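Local atomic coordinates of actibind (Aspergillus niger, PDB entry 3D3Z), a protein that cleaves RNA as a ribonuclease of the T2 family, probably without strict base specificity but with a preference for adenylic acid. Residues Ile2-Gln14 with Asn204-Ser217. Sequence-based numbering, arbitrary orientation.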
ATOM      1  N   ILE A   2      14.038 -14.817  -1.073  0.50 21.03           N
ATOM      2  CA  ILE A   2      14.482 -13.728  -1.957  0.50 19.94           C
ATOM      3  C   ILE A   2      15.955 -13.377  -1.701  0.50 20.41           C
ATOM      4  O   ILE A   2      16.444 -13.406  -0.579  0.50 20.47           O
ATOM      5  CB  ILE A   2      13.554 -12.473  -1.886  0.50 19.50           C
ATOM      6  CG1 ILE A   2      13.560 -11.745  -3.243  0.50 18.37           C
ATOM      7  CG2 ILE A   2      13.946 -11.578  -0.727  0.50 18.51           C
ATOM      8  CD1 ILE A   2      12.323 -10.894  -3.526  0.50 17.14           C
ATOM      9  N   ASP A   3      16.547 -13.007  -2.765  0.50 25.14           N
ATOM     10  CA  ASP A   3      17.876 -12.408  -2.722  0.50 25.34           C
ATOM     11  C   ASP A   3      17.988 -11.193  -1.798  0.50 24.81           C
ATOM     12  O   ASP A   3      17.026 -10.426  -1.612  0.50 24.21           O
ATOM     13  CB  ASP A   3      18.406 -12.145  -4.153  0.50 26.14           C
ATOM     14  CG  ASP A   3      17.883 -10.853  -4.802  0.50 28.14           C
ATOM     15  OD1 ASP A   3      16.871 -10.238  -4.362  0.50 30.47           O
ATOM     16  OD2 ASP A   3      18.534 -10.459  -5.809  0.50 29.95           O
ATOM     17  N   THR A   4      19.146 -11.044  -1.155  1.00 23.48           N
ATOM     18  CA  THR A   4      19.347  -9.919  -0.274  1.00 23.61           C
ATOM     19  C   THR A   4      20.225  -8.938  -1.014  1.00 24.10           C
ATOM     20  O   THR A   4      20.951  -9.308  -1.915  1.00 26.65           O
ATOM     21  CB  THR A   4      19.958 -10.328   1.069  1.00 24.63           C
ATOM     22  OG1 THR A   4      21.104 -11.155   0.851  1.00 23.64           O
ATOM     23  CG2 THR A   4      18.932 -11.091   1.901  1.00 25.95           C
ATOM     24  N   CYS A   5      20.060  -7.669  -0.720  1.00 24.06           N
ATOM     25  CA  CYS A   5      20.855  -6.620  -1.315  1.00 24.41           C
ATOM     26  C   CYS A   5      21.473  -5.839  -0.173  1.00 25.81           C
ATOM     27  O   CYS A   5      20.950  -5.841   0.939  1.00 25.39           O
ATOM     28  CB  CYS A   5      19.943  -5.709  -2.166  1.00 24.26           C
ATOM     29  SG  CYS A   5      18.966  -6.588  -3.355  1.00 23.14           S
ATOM     30  N   SER A   6      22.595  -5.174  -0.441  1.00 27.45           N
ATOM     31  CA  SER A   6      23.245  -4.374   0.590  1.00 29.00           C
ATOM     32  C   SER A   6      22.297  -3.275   1.108  1.00 30.54           C
ATOM     33  O   SER A   6      21.532  -2.659   0.336  1.00 30.11           O
ATOM     34  CB  SER A   6      24.531  -3.741   0.047  1.00 29.26           C
ATOM     35  OG  SER A   6      24.906  -2.627   0.860  1.00 33.27           O
ATOM     36  N   SER A   7      22.364  -3.015   2.420  1.00 31.16           N
ATOM     37  CA  SER A   7      21.604  -1.915   3.018  1.00 31.83           C
ATOM     38  C   SER A   7      22.071  -0.545   2.492  1.00 31.92           C
ATOM     39  O   SER A   7      21.369   0.468   2.670  1.00 33.08           O
ATOM     40  CB  SER A   7      21.664  -1.978   4.550  1.00 32.35           C
ATOM     41  OG  SER A   7      22.962  -1.626   4.996  1.00 37.25           O
ATOM     42  N   ASP A   8      23.220  -0.482   1.834  0.50 31.70           N
ATOM     43  CA  ASP A   8      23.590   0.761   1.169  0.50 31.19           C
ATOM     44  C   ASP A   8      23.387   0.684  -0.349  0.50 30.76           C
ATOM     45  O   ASP A   8      24.080   1.360  -1.114  0.50 30.66           O
ATOM     46  CB  ASP A   8      24.999   1.173   1.587  0.50 31.45           C
ATOM     47  CG  ASP A   8      25.063   1.558   3.053  0.50 31.34           C
ATOM     48  OD1 ASP A   8      24.613   2.671   3.383  0.50 30.27           O
ATOM     49  OD2 ASP A   8      25.514   0.729   3.872  0.50 32.58           O
ATOM     50  N   SER A   9      22.409  -0.120  -0.773  1.00 29.75           N
ATOM     51  CA  SER A   9      22.000  -0.160  -2.175  1.00 29.31           C
ATOM     52  C   SER A   9      21.505   1.243  -2.607  1.00 28.02           C
ATOM     53  O   SER A   9      20.978   1.972  -1.764  1.00 28.79           O
ATOM     54  CB  SER A   9      20.898  -1.210  -2.377  1.00 29.27           C
ATOM     55  OG  SER A   9      21.352  -2.521  -2.122  1.00 26.97           O
ATOM     56  N   PRO A  10      21.672   1.605  -3.896  1.00 27.69           N
ATOM     57  CA  PRO A  10      21.253   2.928  -4.333  1.00 28.49           C
ATOM     58  C   PRO A  10      19.709   3.087  -4.420  1.00 28.59           C
ATOM     59  O   PRO A  10      18.982   2.180  -4.904  1.00 26.91           O
ATOM     60  CB  PRO A  10      21.876   3.040  -5.712  1.00 27.83           C
ATOM     61  CG  PRO A  10      21.910   1.647  -6.219  1.00 28.64           C
ATOM     62  CD  PRO A  10      22.181   0.812  -5.027  1.00 27.24           C
ATOM     63  N   LEU A  11      19.247   4.265  -3.979  1.00 28.83           N
ATOM     64  CA  LEU A  11      17.835   4.578  -3.866  1.00 28.09           C
ATOM     65  C   LEU A  11      17.184   4.669  -5.246  1.00 26.84           C
ATOM     66  O   LEU A  11      17.718   5.326  -6.169  1.00 27.21           O
ATOM     67  CB  LEU A  11      17.682   5.880  -3.080  1.00 28.54           C
ATOM     68  CG  LEU A  11      16.399   6.265  -2.392  1.00 29.21           C
ATOM     69  CD1 LEU A  11      15.873   5.302  -1.334  1.00 26.30           C
ATOM     70  CD2 LEU A  11      16.678   7.656  -1.772  1.00 30.73           C
ATOM     71  N   SER A  12      16.058   3.971  -5.407  1.00 27.09           N
ATOM     72  CA  SER A  12      15.290   4.051  -6.641  1.00 26.20           C
ATOM     73  C   SER A  12      14.803   5.506  -6.859  1.00 25.44           C
ATOM     74  O   SER A  12      14.634   6.250  -5.911  1.00 25.66           O
ATOM     75  CB  SER A  12      14.104   3.065  -6.642  1.00 25.81           C
ATOM     76  OG  SER A  12      13.242   3.293  -5.547  1.00 22.55           O
ATOM     77  N   CYS A  13      14.600   5.838  -8.117  1.00 26.39           N
ATOM     78  CA  CYS A  13      14.199   7.157  -8.622  1.00 27.78           C
ATOM     79  C   CYS A  13      15.188   8.273  -8.373  1.00 28.39           C
ATOM     80  O   CYS A  13      15.410   9.056  -9.281  1.00 28.01           O
ATOM     81  CB  CYS A  13      12.821   7.618  -8.112  1.00 27.99           C
ATOM     82  SG  CYS A  13      11.475   6.723  -8.794  1.00 26.01           S
ATOM     83  N   GLN A  14      15.728   8.338  -7.150  1.00 29.60           N
ATOM     84  CA  GLN A  14      16.672   9.362  -6.743  1.00 31.32           C
ATOM     85  C   GLN A  14      18.081   9.118  -7.274  1.00 31.94           C
ATOM     86  O   GLN A  14      18.928   9.983  -7.078  1.00 33.32           O
ATOM     87  CB  GLN A  14      16.658   9.543  -5.204  1.00 31.38           C
ATOM     88  CG  GLN A  14      15.253   9.891  -4.650  1.00 33.46           C
ATOM     89  CD  GLN A  14      15.185  10.327  -3.163  1.00 35.90           C
ATOM     90  OE1 GLN A  14      15.934  11.213  -2.728  1.00 42.36           O
ATOM     91  NE2 GLN A  14      14.226   9.746  -2.389  1.00 39.36           N
ATOM     92  N   ASN A 204      10.744   5.578  -1.909  1.00 21.28           N
ATOM     93  CA  ASN A 204      11.751   4.989  -2.772  1.00 20.87           C
ATOM     94  C   ASN A 204      12.417   3.859  -1.961  1.00 20.17           C
ATOM     95  O   ASN A 204      12.303   3.814  -0.724  1.00 21.09           O
ATOM     96  CB  ASN A 204      12.770   6.018  -3.270  1.00 21.59           C
ATOM     97  CG  ASN A 204      12.135   7.180  -4.103  1.00 23.60           C
ATOM     98  OD1 ASN A 204      11.329   6.983  -5.015  1.00 24.05           O
ATOM     99  ND2 ASN A 204      12.544   8.375  -3.783  1.00 22.79           N
ATOM    100  N   VAL A 205      13.085   2.960  -2.674  1.00 20.74           N
ATOM    101  CA  VAL A 205      13.580   1.663  -2.132  1.00 21.51           C
ATOM    102  C   VAL A 205      15.078   1.466  -2.414  1.00 22.40           C
ATOM    103  O   VAL A 205      15.555   1.658  -3.523  1.00 22.95           O
ATOM    104  CB  VAL A 205      12.731   0.451  -2.641  1.00 21.07           C
ATOM    105  CG1 VAL A 205      13.247  -0.885  -2.061  1.00 20.32           C
ATOM    106  CG2 VAL A 205      11.249   0.651  -2.223  1.00 18.21           C
ATOM    107  N   LYS A 206      15.790   1.071  -1.359  1.00 23.78           N
ATOM    108  CA  LYS A 206      17.172   0.592  -1.441  1.00 24.94           C
ATOM    109  C   LYS A 206      17.115  -0.930  -1.382  1.00 23.60           C
ATOM    110  O   LYS A 206      16.663  -1.492  -0.398  1.00 24.22           O
ATOM    111  CB  LYS A 206      17.972   1.128  -0.266  1.00 25.76           C
ATOM    112  CG  LYS A 206      18.098   2.650  -0.235  1.00 29.38           C
ATOM    113  CD  LYS A 206      18.610   3.169   1.126  1.00 29.39           C
ATOM    114  CE  LYS A 206      20.138   3.124   1.217  1.00 34.63           C
ATOM    115  NZ  LYS A 206      20.851   4.042   0.247  1.00 36.46           N
ATOM    116  N   GLY A 207      17.510  -1.567  -2.472  1.00 23.68           N
ATOM    117  CA  GLY A 207      17.437  -3.009  -2.596  1.00 23.53           C
ATOM    118  C   GLY A 207      16.158  -3.533  -3.236  1.00 23.26           C
ATOM    119  O   GLY A 207      15.598  -2.962  -4.183  1.00 20.90           O
ATOM    120  N   SER A 208      15.719  -4.665  -2.716  1.00 21.93           N
ATOM    121  CA  SER A 208      14.548  -5.332  -3.255  1.00 22.38           C
ATOM    122  C   SER A 208      13.285  -4.762  -2.621  1.00 21.14           C
ATOM    123  O   SER A 208      13.311  -4.310  -1.493  1.00 20.43           O
ATOM    124  CB  SER A 208      14.604  -6.836  -2.944  1.00 22.30           C
ATOM    125  OG  SER A 208      13.485  -7.524  -3.469  1.00 21.83           O
ATOM    126  N   ALA A 209      12.193  -4.795  -3.378  1.00 22.34           N
ATOM    127  CA  ALA A 209      10.872  -4.463  -2.823  1.00 22.13           C
ATOM    128  C   ALA A 209      10.495  -5.415  -1.722  1.00 22.67           C
ATOM    129  O   ALA A 209       9.712  -5.035  -0.867  1.00 22.15           O
ATOM    130  CB  ALA A 209       9.773  -4.467  -3.903  1.00 21.51           C
ATOM    131  N   ILE A 210      11.031  -6.662  -1.742  1.00 23.41           N
ATOM    132  CA  ILE A 210      10.874  -7.575  -0.609  1.00 23.79           C
ATOM    133  C   ILE A 210      12.083  -7.527   0.301  1.00 24.01           C
ATOM    134  O   ILE A 210      13.129  -8.040  -0.031  1.00 23.02           O
ATOM    135  CB  ILE A 210      10.661  -9.072  -1.041  1.00 24.38           C
ATOM    136  CG1 ILE A 210       9.590  -9.180  -2.143  1.00 27.62           C
ATOM    137  CG2 ILE A 210      10.398  -9.940   0.191  1.00 24.32           C
ATOM    138  CD1 ILE A 210       8.158  -9.017  -1.706  1.00 21.96           C
ATOM    139  N   GLY A 211      11.934  -6.896   1.442  1.00 24.49           N
ATOM    140  CA  GLY A 211      12.996  -6.810   2.424  1.00 25.05           C
ATOM    141  C   GLY A 211      13.953  -5.643   2.288  1.00 25.81           C
ATOM    142  O   GLY A 211      14.813  -5.465   3.153  1.00 26.99           O
ATOM    143  N   GLY A 212      13.827  -4.843   1.227  1.00 25.21           N
ATOM    144  CA  GLY A 212      14.639  -3.651   1.101  1.00 24.97           C
ATOM    145  C   GLY A 212      14.227  -2.552   2.053  1.00 24.59           C
ATOM    146  O   GLY A 212      13.285  -2.684   2.855  1.00 24.65           O
ATOM    147  N   THR A 213      14.955  -1.451   1.975  1.00 25.08           N
ATOM    148  CA  THR A 213      14.734  -0.328   2.866  1.00 25.16           C
ATOM    149  C   THR A 213      13.811   0.680   2.166  1.00 25.03           C
ATOM    150  O   THR A 213      14.098   1.157   1.057  1.00 24.81           O
ATOM    151  CB  THR A 213      16.062   0.331   3.251  1.00 26.10           C
ATOM    152  OG1 THR A 213      16.857  -0.615   3.972  1.00 26.61           O
ATOM    153  CG2 THR A 213      15.817   1.540   4.121  1.00 25.68           C
ATOM    154  N   TYR A 214      12.675   0.943   2.798  1.00 24.70           N
ATOM    155  CA  TYR A 214      11.658   1.817   2.207  1.00 24.84           C
ATOM    156  C   TYR A 214      11.850   3.205   2.808  1.00 24.16           C
ATOM    157  O   TYR A 214      11.636   3.417   4.020  1.00 26.29           O
ATOM    158  CB  TYR A 214      10.231   1.284   2.465  1.00 23.36           C
ATOM    159  CG  TYR A 214       9.795   0.235   1.485  1.00 23.27           C
ATOM    160  CD1 TYR A 214      10.326  -1.066   1.523  1.00 22.59           C
ATOM    161  CD2 TYR A 214       8.819   0.510   0.543  1.00 23.85           C
ATOM    162  CE1 TYR A 214       9.900  -2.036   0.634  1.00 21.99           C
ATOM    163  CE2 TYR A 214       8.408  -0.454  -0.370  1.00 22.05           C
ATOM    164  CZ  TYR A 214       8.949  -1.722  -0.303  1.00 22.86           C
ATOM    165  OH  TYR A 214       8.516  -2.676  -1.188  1.00 19.80           O
ATOM    166  N   VAL A 215      12.245   4.137   1.958  1.00 24.68           N
ATOM    167  CA  VAL A 215      12.581   5.513   2.364  1.00 24.36           C
ATOM    168  C   VAL A 215      11.465   6.457   1.919  1.00 24.55           C
ATOM    169  O   VAL A 215      11.184   6.550   0.713  1.00 23.56           O
ATOM    170  CB  VAL A 215      13.932   5.928   1.729  1.00 24.39           C
ATOM    171  CG1 VAL A 215      14.246   7.416   1.928  1.00 24.98           C
ATOM    172  CG2 VAL A 215      15.055   5.058   2.303  1.00 23.14           C
ATOM    173  N   ALA A 216      10.859   7.131   2.895  1.00 25.15           N
ATOM    174  CA  ALA A 216       9.698   8.010   2.685  1.00 25.60           C
ATOM    175  C   ALA A 216      10.070   9.046   1.664  1.00 26.44           C
ATOM    176  O   ALA A 216      11.142   9.650   1.758  1.00 26.73           O
ATOM    177  CB  ALA A 216       9.226   8.636   3.999  1.00 26.03           C
ATOM    178  N   SER A 217       9.243   9.176   0.624  1.00 26.69           N
ATOM    179  CA  SER A 217       9.521  10.083  -0.484  1.00 26.90           C
ATOM    180  C   SER A 217       8.351  11.002  -0.840  1.00 26.71           C
ATOM    181  O   SER A 217       7.230  10.866  -0.347  1.00 24.34           O
ATOM    182  CB  SER A 217       9.977   9.326  -1.719  1.00 26.43           C
ATOM    183  OG  SER A 217       8.970   8.514  -2.268  1.00 26.86           O
TER
HETATM  184  O   HOH W   1      15.815  -8.575  -0.016  1.00 23.73           O
HETATM  185  O   HOH W   2      14.877  -8.815  -5.329  1.00 26.63           O
HETATM  186  O   HOH W   3      19.297   0.554   4.450  1.00 51.00           O
HETATM  187  O   HOH W   4      23.386   3.993   1.568  1.00 50.17           O
HETATM  188  O   HOH W   5      18.461  -0.369  -4.769  1.00 24.64           O
HETATM  189  O   HOH W   6      20.830   6.257  -2.147  1.00 44.43           O
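The irregular N-terminal segment 2-14 lies along a beta hairpin, strands 195-206 and 213-216 of the RNase T2 antiparallel sheet, and is held by backbone, lysine and water-mediated bonds away from the ligand pocket. Ser12 and Val205 are joined by two hydrogen bonds. Ser12 N donates to Val205 O (3.0 Å), approaching 38° out of the carbonyl plane, while Val205 N returns a nearly straight bond to Ser12 OG (2.9 Å, 166° at the hydrogen). With OG turned between its own backbone N and carbonyl carbon (chi1 58°), Ser12 OG is also hydrogen-bonded to Gly28 O, so it joins the hairpin to the chain entering strand 29-35. Beside this pair, Leu11 CD1 touches both Lys206 CG and Val215 CB, and so spans the two strands on one face of the hairpin. Lys206 then folds back through bends in the outer half of its chain, which bring NZ to Ser9 O at 2.9 Å. The Ser6-Ser9 type I turn is thereby fastened at its end, and Ser9 CB lies 3.4 Å from Gly207 N. Cys5, tied to Cys22 by a disulfide, puts CB over Gly207 CA (3.7 Å); a CB at Gly207 would be pressed against the carbonyl O of Lys206 and close to Cys5 CB. At the far end, the Ile2 side chain, in the modelled conformer, one of two, runs roughly perpendicular to that of Ile210, with Ile2 CD1 against Ile210 CB (3.5 Å). Back at the turn, one water donates to both Ser7 O and Thr213 OG1, at 2.7 Å each.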